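Local coordinates for transcriptional protein SWT1 (Saccharomyces cerevisiae, PDB 4PQZ) that acts in nuclear transcription, probably as an activator, and as an RNA endonuclease associated with the TREX complex and RNA polymerase II, here represented by its C-terminal HEPN-like domain, at residues Q45-I50 and T77-A82; F52-T57 and S92-L97; V135-F140 and S150-I155. One frame throughout, in Å; residues are numbered along the deposited sequence.

Contact 1 (Q45-I50 and T77-A82); sequences QVKETI and TTIENA
Lys47 and Ile79 have the closest backbones of this contact, their CA atoms 6.5 Å apart, and one helical turn further on the CA atoms of Ile50 and Ala82 follow at 7.2 Å, a short spacing that lets a middle turn of helix 35-62 meet the first turn of helix 79-88. The small side chain of Ala82 allows this approach to Ile50. Ala82 points its single methyl at the isoleucine, and Ala82 CB lies 3.6 Å from Ile50 CG2; that branch is anti to the backbone N of Ile50. The other branch, CG1, lies beside the backbone N (chi1 -64°) and carries the chain end toward Ile79, where the packing is looser: Ile50 CD1 is 4.3 Å from Ile79 CG1. Ile79 also lies nearly perpendicular to the side chain of Lys47, so that Lys47 CG rests 3.6 Å from Ile79 CG1 with Ile79 CD1 hardly farther away. In this all-helical, HEPN-like domain the pairing lays the first turn of helix 79-88 against the long helix 35-62, and Trp132 of helix 122-139 touches both Ile50 and Ile79 to continue the apolar core. Lys47 suits the border of that core: its methylene chain packs on the isoleucine, while the bend at chi3 (71°) leaves the ammonium group near the partly exposed margin, where it forms a weak, long ion pair with Glu44. Below that group, Lys47 CE is 3.6 Å from Thr77 O, a backbone carbonyl oxygen. Thr78, in the N-cap position, accepts a bond from Asn81 N at its OG1 (2.9 Å, 164° at the hydrogen), which occupies a backbone N-H that has no preceding helical carbonyl.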
# COMPACT_ATOMS: atom_id res chain seq x y z
N GLN A 45 -4.60 6.33 -5.70
CA GLN A 45 -3.51 5.66 -6.40
C GLN A 45 -2.71 4.74 -5.47
O GLN A 45 -2.37 3.62 -5.85
CB GLN A 45 -2.58 6.66 -7.09
CG GLN A 45 -3.12 7.19 -8.43
CD GLN A 45 -2.28 8.33 -8.98
OE1 GLN A 45 -1.15 8.55 -8.54
NE2 GLN A 45 -2.84 9.06 -9.94
N VAL A 46 -2.41 5.22 -4.27
CA VAL A 46 -1.81 4.38 -3.23
C VAL A 46 -2.63 3.11 -3.00
O VAL A 46 -2.08 2.00 -2.97
CB VAL A 46 -1.66 5.14 -1.89
CG1 VAL A 46 -1.26 4.18 -0.78
CG2 VAL A 46 -0.64 6.26 -2.04
N LYS A 47 -3.95 3.28 -2.86
CA LYS A 47 -4.91 2.16 -2.78
C LYS A 47 -4.76 1.15 -3.92
O LYS A 47 -4.62 -0.05 -3.67
CB LYS A 47 -6.35 2.67 -2.75
CG LYS A 47 -6.93 2.92 -1.36
CD LYS A 47 -8.33 3.56 -1.44
CE LYS A 47 -9.39 2.59 -1.95
NZ LYS A 47 -10.68 3.28 -2.29
N GLU A 48 -4.79 1.64 -5.15
CA GLU A 48 -4.65 0.77 -6.33
C GLU A 48 -3.33 0.01 -6.33
O GLU A 48 -3.26 -1.14 -6.77
CB GLU A 48 -4.78 1.58 -7.61
CG GLU A 48 -6.19 1.98 -7.97
CD GLU A 48 -6.24 2.81 -9.24
OE1 GLU A 48 -5.16 3.19 -9.75
OE2 GLU A 48 -7.36 3.09 -9.72
N THR A 49 -2.29 0.66 -5.84
CA THR A 49 -0.94 0.09 -5.84
C THR A 49 -0.77 -0.96 -4.74
O THR A 49 -0.07 -1.95 -4.91
CB THR A 49 0.13 1.22 -5.71
OG1 THR A 49 -0.14 2.24 -6.68
CG2 THR A 49 1.53 0.69 -5.94
N ILE A 50 -1.42 -0.74 -3.60
CA ILE A 50 -1.42 -1.72 -2.53
C ILE A 50 -2.17 -2.96 -3.00
O ILE A 50 -1.73 -4.09 -2.77
CB ILE A 50 -2.09 -1.18 -1.26
CG1 ILE A 50 -1.31 0.02 -0.69
CG2 ILE A 50 -2.19 -2.27 -0.21
CD1 ILE A 50 -2.10 0.82 0.34
N THR A 77 -11.20 -3.98 -1.57
CA THR A 77 -11.70 -2.62 -1.85
C THR A 77 -11.23 -1.57 -0.86
O THR A 77 -11.29 -0.37 -1.14
CB THR A 77 -13.25 -2.53 -1.94
OG1 THR A 77 -13.84 -2.98 -0.71
CG2 THR A 77 -13.77 -3.32 -3.14
N THR A 78 -10.78 -2.00 0.31
CA THR A 78 -10.32 -1.04 1.29
C THR A 78 -8.89 -1.29 1.71
O THR A 78 -8.34 -2.37 1.49
CB THR A 78 -11.23 -1.02 2.56
OG1 THR A 78 -11.03 -2.22 3.31
CG2 THR A 78 -12.69 -0.89 2.18
N ILE A 79 -8.28 -0.27 2.31
CA ILE A 79 -6.93 -0.42 2.84
C ILE A 79 -6.99 -1.39 4.02
O ILE A 79 -6.04 -2.14 4.26
CB ILE A 79 -6.33 0.95 3.20
CG1 ILE A 79 -6.03 1.70 1.90
CG2 ILE A 79 -5.07 0.82 4.07
CD1 ILE A 79 -5.59 3.15 2.09
N GLU A 80 -8.12 -1.38 4.73
CA GLU A 80 -8.35 -2.33 5.82
C GLU A 80 -8.36 -3.80 5.38
O GLU A 80 -7.79 -4.64 6.06
CB GLU A 80 -9.64 -2.00 6.58
CG GLU A 80 -9.91 -2.93 7.76
CD GLU A 80 -10.39 -2.19 9.00
OE1 GLU A 80 -11.28 -1.32 8.87
OE2 GLU A 80 -9.86 -2.48 10.10
N ASN A 81 -9.02 -4.10 4.25
CA ASN A 81 -8.94 -5.43 3.64
C ASN A 81 -7.51 -5.85 3.31
O ASN A 81 -7.09 -6.97 3.62
CB ASN A 81 -9.75 -5.48 2.34
CG ASN A 81 -11.23 -5.34 2.58
OD1 ASN A 81 -11.74 -5.69 3.65
ND2 ASN A 81 -11.94 -4.83 1.57
N ALA A 82 -6.77 -4.94 2.69
CA ALA A 82 -5.37 -5.19 2.33
C ALA A 82 -4.53 -5.52 3.56
O ALA A 82 -3.81 -6.51 3.58
CB ALA A 82 -4.81 -3.99 1.59

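Contact 2 (F52-T57 and S92-L97); sequences FAIDHT and SVFSEL
Thr57 meets three residues of helix 90-97 at once, using its methyl for two of them and its hydroxyl end for the third. The methyl, Thr57 CG2, is pressed to 3.4 Å from Val93 CG1, tighter than usual for two carbons, as the two side chains pass alongside with opposite headings. The same methyl, Thr57 CG2, comes 3.8 Å from Phe94 CE1, approaching the ring obliquely. On its other branch, Thr57 OG1 and Leu97 CD1 meet end to end at 3.9 Å. Beta-branching explains this double use: with chi1 at -83°, OG1 lies beside the backbone N of Thr57 and CG2 is anti to it, which spreads the two groups across the facing helix. One turn back, Ile54 lies across Phe94, with Ile54 CG1 4.2 Å from Phe94 CZ.

The segment axes stay 11.5 Å apart and their directions differ by 119°. At this separation Thr57 and Val93 meet by pointing at each other, while Phe94 extends its ring as far as Ile54. Val93 and Phe94 belong to a wider pi-type turn at 92-94. Further out, Leu58 of helix 35-62 and Ile86 of helix 79-88 also touch Phe94, and Ile86 touches Ile54 as well, so the ring fills a junction of three helices of the HEPN-like fold. At the periphery, Glu96 makes a salt bridge with Lys142. Between the two segments themselves the contact is thus wholly van der Waals: its hold comes from the fit of methyls, ring and leucine end, with the threonine hydroxyl meeting carbon there rather than a polar partner.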
# COMPACT_ATOMS: atom_id res chain seq x y z
N PHE A 52 -2.83 -4.00 -6.16
CA PHE A 52 -2.00 -4.66 -7.17
C PHE A 52 -0.95 -5.54 -6.52
O PHE A 52 -0.79 -6.70 -6.91
CB PHE A 52 -1.32 -3.64 -8.10
CG PHE A 52 -0.23 -4.24 -8.97
CD1 PHE A 52 -0.55 -4.95 -10.13
CD2 PHE A 52 1.11 -4.11 -8.63
CE1 PHE A 52 0.44 -5.52 -10.93
CE2 PHE A 52 2.12 -4.67 -9.43
CZ PHE A 52 1.78 -5.37 -10.58
N ALA A 53 -0.23 -4.97 -5.55
CA ALA A 53 0.89 -5.66 -4.90
C ALA A 53 0.44 -6.89 -4.11
O ALA A 53 1.09 -7.94 -4.15
CB ALA A 53 1.65 -4.71 -4.00
N ILE A 54 -0.68 -6.76 -3.41
CA ILE A 54 -1.22 -7.88 -2.66
C ILE A 54 -1.78 -8.97 -3.59
O ILE A 54 -1.47 -10.15 -3.42
CB ILE A 54 -2.25 -7.42 -1.63
CG1 ILE A 54 -1.53 -6.67 -0.50
CG2 ILE A 54 -3.03 -8.60 -1.09
CD1 ILE A 54 -2.41 -6.26 0.61
N ASP A 55 -2.56 -8.55 -4.59
CA ASP A 55 -3.07 -9.45 -5.64
C ASP A 55 -1.97 -10.28 -6.29
O ASP A 55 -2.08 -11.49 -6.40
CB ASP A 55 -3.81 -8.64 -6.72
CG ASP A 55 -4.50 -9.54 -7.78
OD1 ASP A 55 -5.65 -9.98 -7.56
OD2 ASP A 55 -3.90 -9.79 -8.85
N HIS A 56 -0.91 -9.60 -6.71
CA HIS A 56 0.16 -10.21 -7.49
C HIS A 56 0.95 -11.23 -6.68
O HIS A 56 1.33 -12.30 -7.17
CB HIS A 56 1.10 -9.11 -8.04
CG HIS A 56 1.84 -9.53 -9.27
ND1 HIS A 56 3.15 -9.98 -9.24
CD2 HIS A 56 1.46 -9.58 -10.57
CE1 HIS A 56 3.54 -10.28 -10.46
NE2 HIS A 56 2.53 -10.05 -11.29
N THR A 57 1.21 -10.88 -5.43
CA THR A 57 1.97 -11.73 -4.53
C THR A 57 1.14 -12.99 -4.14
O THR A 57 1.67 -14.11 -4.13
CB THR A 57 2.44 -10.91 -3.31
OG1 THR A 57 3.64 -10.20 -3.63
CG2 THR A 57 2.65 -11.79 -2.05
N SER A 92 3.20 -17.01 6.06
CA SER A 92 3.33 -17.74 4.81
C SER A 92 3.97 -16.94 3.68
O SER A 92 4.80 -17.46 2.91
CB SER A 92 1.95 -18.22 4.33
OG SER A 92 1.41 -19.22 5.19
N VAL A 93 3.55 -15.68 3.54
CA VAL A 93 3.93 -14.92 2.36
C VAL A 93 4.59 -13.55 2.64
O VAL A 93 5.61 -13.23 2.04
CB VAL A 93 2.73 -14.72 1.41
CG1 VAL A 93 3.24 -14.35 0.03
CG2 VAL A 93 1.88 -15.99 1.31
N PHE A 94 4.01 -12.76 3.54
CA PHE A 94 4.37 -11.35 3.63
C PHE A 94 5.56 -10.98 4.53
O PHE A 94 6.24 -10.01 4.26
CB PHE A 94 3.15 -10.50 3.96
CG PHE A 94 2.21 -10.36 2.82
CD1 PHE A 94 2.47 -9.46 1.79
CD2 PHE A 94 1.07 -11.15 2.75
CE1 PHE A 94 1.61 -9.35 0.70
CE2 PHE A 94 0.19 -11.04 1.68
CZ PHE A 94 0.46 -10.14 0.66
N SER A 95 5.82 -11.74 5.59
CA SER A 95 6.93 -11.41 6.46
C SER A 95 8.26 -11.55 5.73
O SER A 95 9.23 -10.88 6.06
CB SER A 95 6.96 -12.30 7.71
OG SER A 95 7.38 -13.61 7.39
N GLU A 96 8.31 -12.45 4.77
CA GLU A 96 9.50 -12.61 3.96
C GLU A 96 9.83 -11.33 3.21
O GLU A 96 10.99 -10.95 3.10
CB GLU A 96 9.32 -13.74 2.95
CG GLU A 96 10.55 -14.00 2.14
CD GLU A 96 10.28 -14.74 0.84
OE1 GLU A 96 9.10 -14.99 0.51
OE2 GLU A 96 11.27 -15.06 0.15
N LEU A 97 8.79 -10.67 2.70
CA LEU A 97 8.95 -9.41 1.98
C LEU A 97 9.38 -8.28 2.92
O LEU A 97 9.95 -7.28 2.49
CB LEU A 97 7.66 -9.03 1.25
CG LEU A 97 7.08 -10.09 0.32
CD1 LEU A 97 5.85 -9.58 -0.43
CD2 LEU A 97 8.13 -10.60 -0.63

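Contact 3 (V135-F140 and S150-I155); sequences VLHFLF and SLEKQI
Leu136 is the first residue of segment 135-140 to touch segment 150-155, and it does so with Leu136 CB, 3.9 Å from Leu151 CD2; its carbonyl oxygen, Leu136 O, is approached by the same methyl, Leu151 CD2, at 3.7 Å. Next comes His137, whose ring works at the partly exposed margin. His137 NE2 donates to Glu152 OE2 at 2.8 Å, a bond bent to 143° at the hydrogen, with the carboxylate oxygen met nearly along its C-O axis and tilted out of the imidazole plane. Glu152 gets there by folding its chain at chi2 (-53°), which turns the carboxylate back toward the histidine instead of letting it extend. Two polar groups suit this margin of the helix-helix contact, since His137 is partly exposed and Glu152 exposed, and the bond limits the ring's rotation. The ring also has an apolar flank: Ile155 CD1 lies 3.4 Å from His137 NE2, and Leu151 CD2 is near His137 CD2, both placed obliquely to the ring. These segments form an antiparallel helical hairpin, their directions 170° apart, in which helix 122-139 turns back through a short connection into helix 145-163 of the HEPN-like fold. At its closing end Phe140 starts toward helix 145-163, and Leu151 CD2 lies over one face of its ring in a CH-pi contact, 4.0 Å from the Phe140 centroid and offset toward the rim. Leucine fits well here because both its methyls lie between Leu136 and Phe140, and CD2 alone of the two also reaches His137. Thr49 of helix 35-62 touches both Leu136 and Leu151, and Phe143 meets the ring of Phe140.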
# COMPACT_ATOMS: atom_id res chain seq x y z
N VAL A 135 6.38 1.09 2.73
CA VAL A 135 5.71 -0.22 2.68
C VAL A 135 5.60 -0.81 1.26
O VAL A 135 5.90 -2.00 1.05
CB VAL A 135 4.30 -0.15 3.32
CG1 VAL A 135 3.47 -1.38 2.99
CG2 VAL A 135 4.42 0.03 4.83
N LEU A 136 5.19 0.00 0.29
CA LEU A 136 5.13 -0.45 -1.10
C LEU A 136 6.47 -0.96 -1.62
O LEU A 136 6.53 -1.89 -2.41
CB LEU A 136 4.57 0.63 -2.01
CG LEU A 136 3.06 0.84 -1.84
CD1 LEU A 136 2.57 2.09 -2.58
CD2 LEU A 136 2.28 -0.41 -2.24
N HIS A 137 7.55 -0.35 -1.16
CA HIS A 137 8.89 -0.84 -1.45
C HIS A 137 9.08 -2.31 -1.07
O HIS A 137 9.50 -3.11 -1.90
CB HIS A 137 9.95 0.03 -0.76
CG HIS A 137 10.23 1.30 -1.49
ND1 HIS A 137 10.84 2.39 -0.90
CD2 HIS A 137 10.01 1.66 -2.78
CE1 HIS A 137 10.96 3.36 -1.78
NE2 HIS A 137 10.46 2.94 -2.94
N PHE A 138 8.76 -2.66 0.17
CA PHE A 138 8.87 -4.05 0.63
C PHE A 138 7.91 -4.97 -0.11
O PHE A 138 8.28 -6.08 -0.48
CB PHE A 138 8.66 -4.14 2.16
CG PHE A 138 9.68 -3.35 2.95
CD1 PHE A 138 11.01 -3.74 2.95
CD2 PHE A 138 9.31 -2.21 3.67
CE1 PHE A 138 11.97 -3.00 3.65
CE2 PHE A 138 10.25 -1.48 4.38
CZ PHE A 138 11.59 -1.87 4.37
N LEU A 139 6.69 -4.50 -0.36
CA LEU A 139 5.69 -5.27 -1.10
C LEU A 139 6.06 -5.46 -2.57
O LEU A 139 5.51 -6.34 -3.23
CB LEU A 139 4.30 -4.64 -0.98
CG LEU A 139 3.61 -4.52 0.39
CD1 LEU A 139 2.30 -3.76 0.22
CD2 LEU A 139 3.37 -5.87 1.03
N PHE A 140 6.97 -4.64 -3.09
CA PHE A 140 7.46 -4.78 -4.48
C PHE A 140 8.80 -5.52 -4.55
O PHE A 140 9.31 -5.77 -5.65
CB PHE A 140 7.60 -3.41 -5.17
CG PHE A 140 6.35 -2.94 -5.88
CD1 PHE A 140 5.16 -2.76 -5.18
CD2 PHE A 140 6.37 -2.67 -7.24
CE1 PHE A 140 4.02 -2.33 -5.83
CE2 PHE A 140 5.22 -2.23 -7.90
CZ PHE A 140 4.04 -2.06 -7.18
N SER A 150 8.37 1.37 -12.26
CA SER A 150 7.01 1.90 -12.33
C SER A 150 6.53 2.42 -10.96
O SER A 150 5.76 3.38 -10.89
CB SER A 150 6.07 0.82 -12.88
OG SER A 150 4.71 1.15 -12.70
N LEU A 151 7.01 1.80 -9.88
CA LEU A 151 6.64 2.24 -8.54
C LEU A 151 7.36 3.53 -8.16
O LEU A 151 6.76 4.43 -7.59
CB LEU A 151 6.90 1.15 -7.49
CG LEU A 151 6.53 1.56 -6.05
CD1 LEU A 151 5.01 1.64 -5.90
CD2 LEU A 151 7.16 0.65 -4.99
N GLU A 152 8.65 3.61 -8.48
CA GLU A 152 9.46 4.83 -8.30
C GLU A 152 8.86 6.04 -9.02
O GLU A 152 8.74 7.13 -8.46
CB GLU A 152 10.90 4.61 -8.78
CG GLU A 152 11.75 3.72 -7.87
CD GLU A 152 11.74 4.19 -6.44
OE1 GLU A 152 12.39 5.22 -6.14
OE2 GLU A 152 11.08 3.55 -5.60
N LYS A 153 8.48 5.83 -10.27
CA LYS A 153 7.83 6.86 -11.07
C LYS A 153 6.55 7.36 -10.41
O LYS A 153 6.26 8.55 -10.42
CB LYS A 153 7.54 6.33 -12.48
CG LYS A 153 6.67 7.24 -13.31
CD LYS A 153 6.18 6.53 -14.57
CE LYS A 153 4.89 7.18 -15.09
NZ LYS A 153 5.03 8.65 -15.34
N GLN A 154 5.78 6.45 -9.83
CA GLN A 154 4.51 6.81 -9.22
C GLN A 154 4.71 7.55 -7.89
O GLN A 154 3.98 8.50 -7.58
CB GLN A 154 3.65 5.56 -9.03
CG GLN A 154 2.20 5.73 -9.42
CD GLN A 154 1.44 4.43 -9.33
OE1 GLN A 154 2.03 3.35 -9.41
NE2 GLN A 154 0.13 4.52 -9.14
N ILE A 155 5.71 7.11 -7.13
CA ILE A 155 6.13 7.73 -5.87
C ILE A 155 6.63 9.17 -6.09
O ILE A 155 6.33 10.06 -5.29
CB ILE A 155 7.25 6.87 -5.18
CG1 ILE A 155 6.68 5.56 -4.61
CG2 ILE A 155 8.00 7.67 -4.12
CD1 ILE A 155 7.72 4.65 -3.93

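In the fold
From the N terminus, the long helix 35-62 supplies the first segments of contacts 1 and 2, one after the other. Contact 1 closes a loop when the chain returns at 77-82, and contact 2 closes when it reaches 92-97; their segments alternate, so the two loops cross, and helices 79-88 and 90-97 are fixed to successive parts of one helix. Contact 3 follows in series, a much shorter closure joining helices 122-139 and 145-163. It meets the others through packing: Thr49 of contact 1 touches Leu136, Phe140 and Leu151, while Phe94 of contact 2 lies against Leu139. Helix 35-62 thus packs on helices 79-88 and 90-97 and, through Thr49 and Ala53, on the hairpin of contact 3.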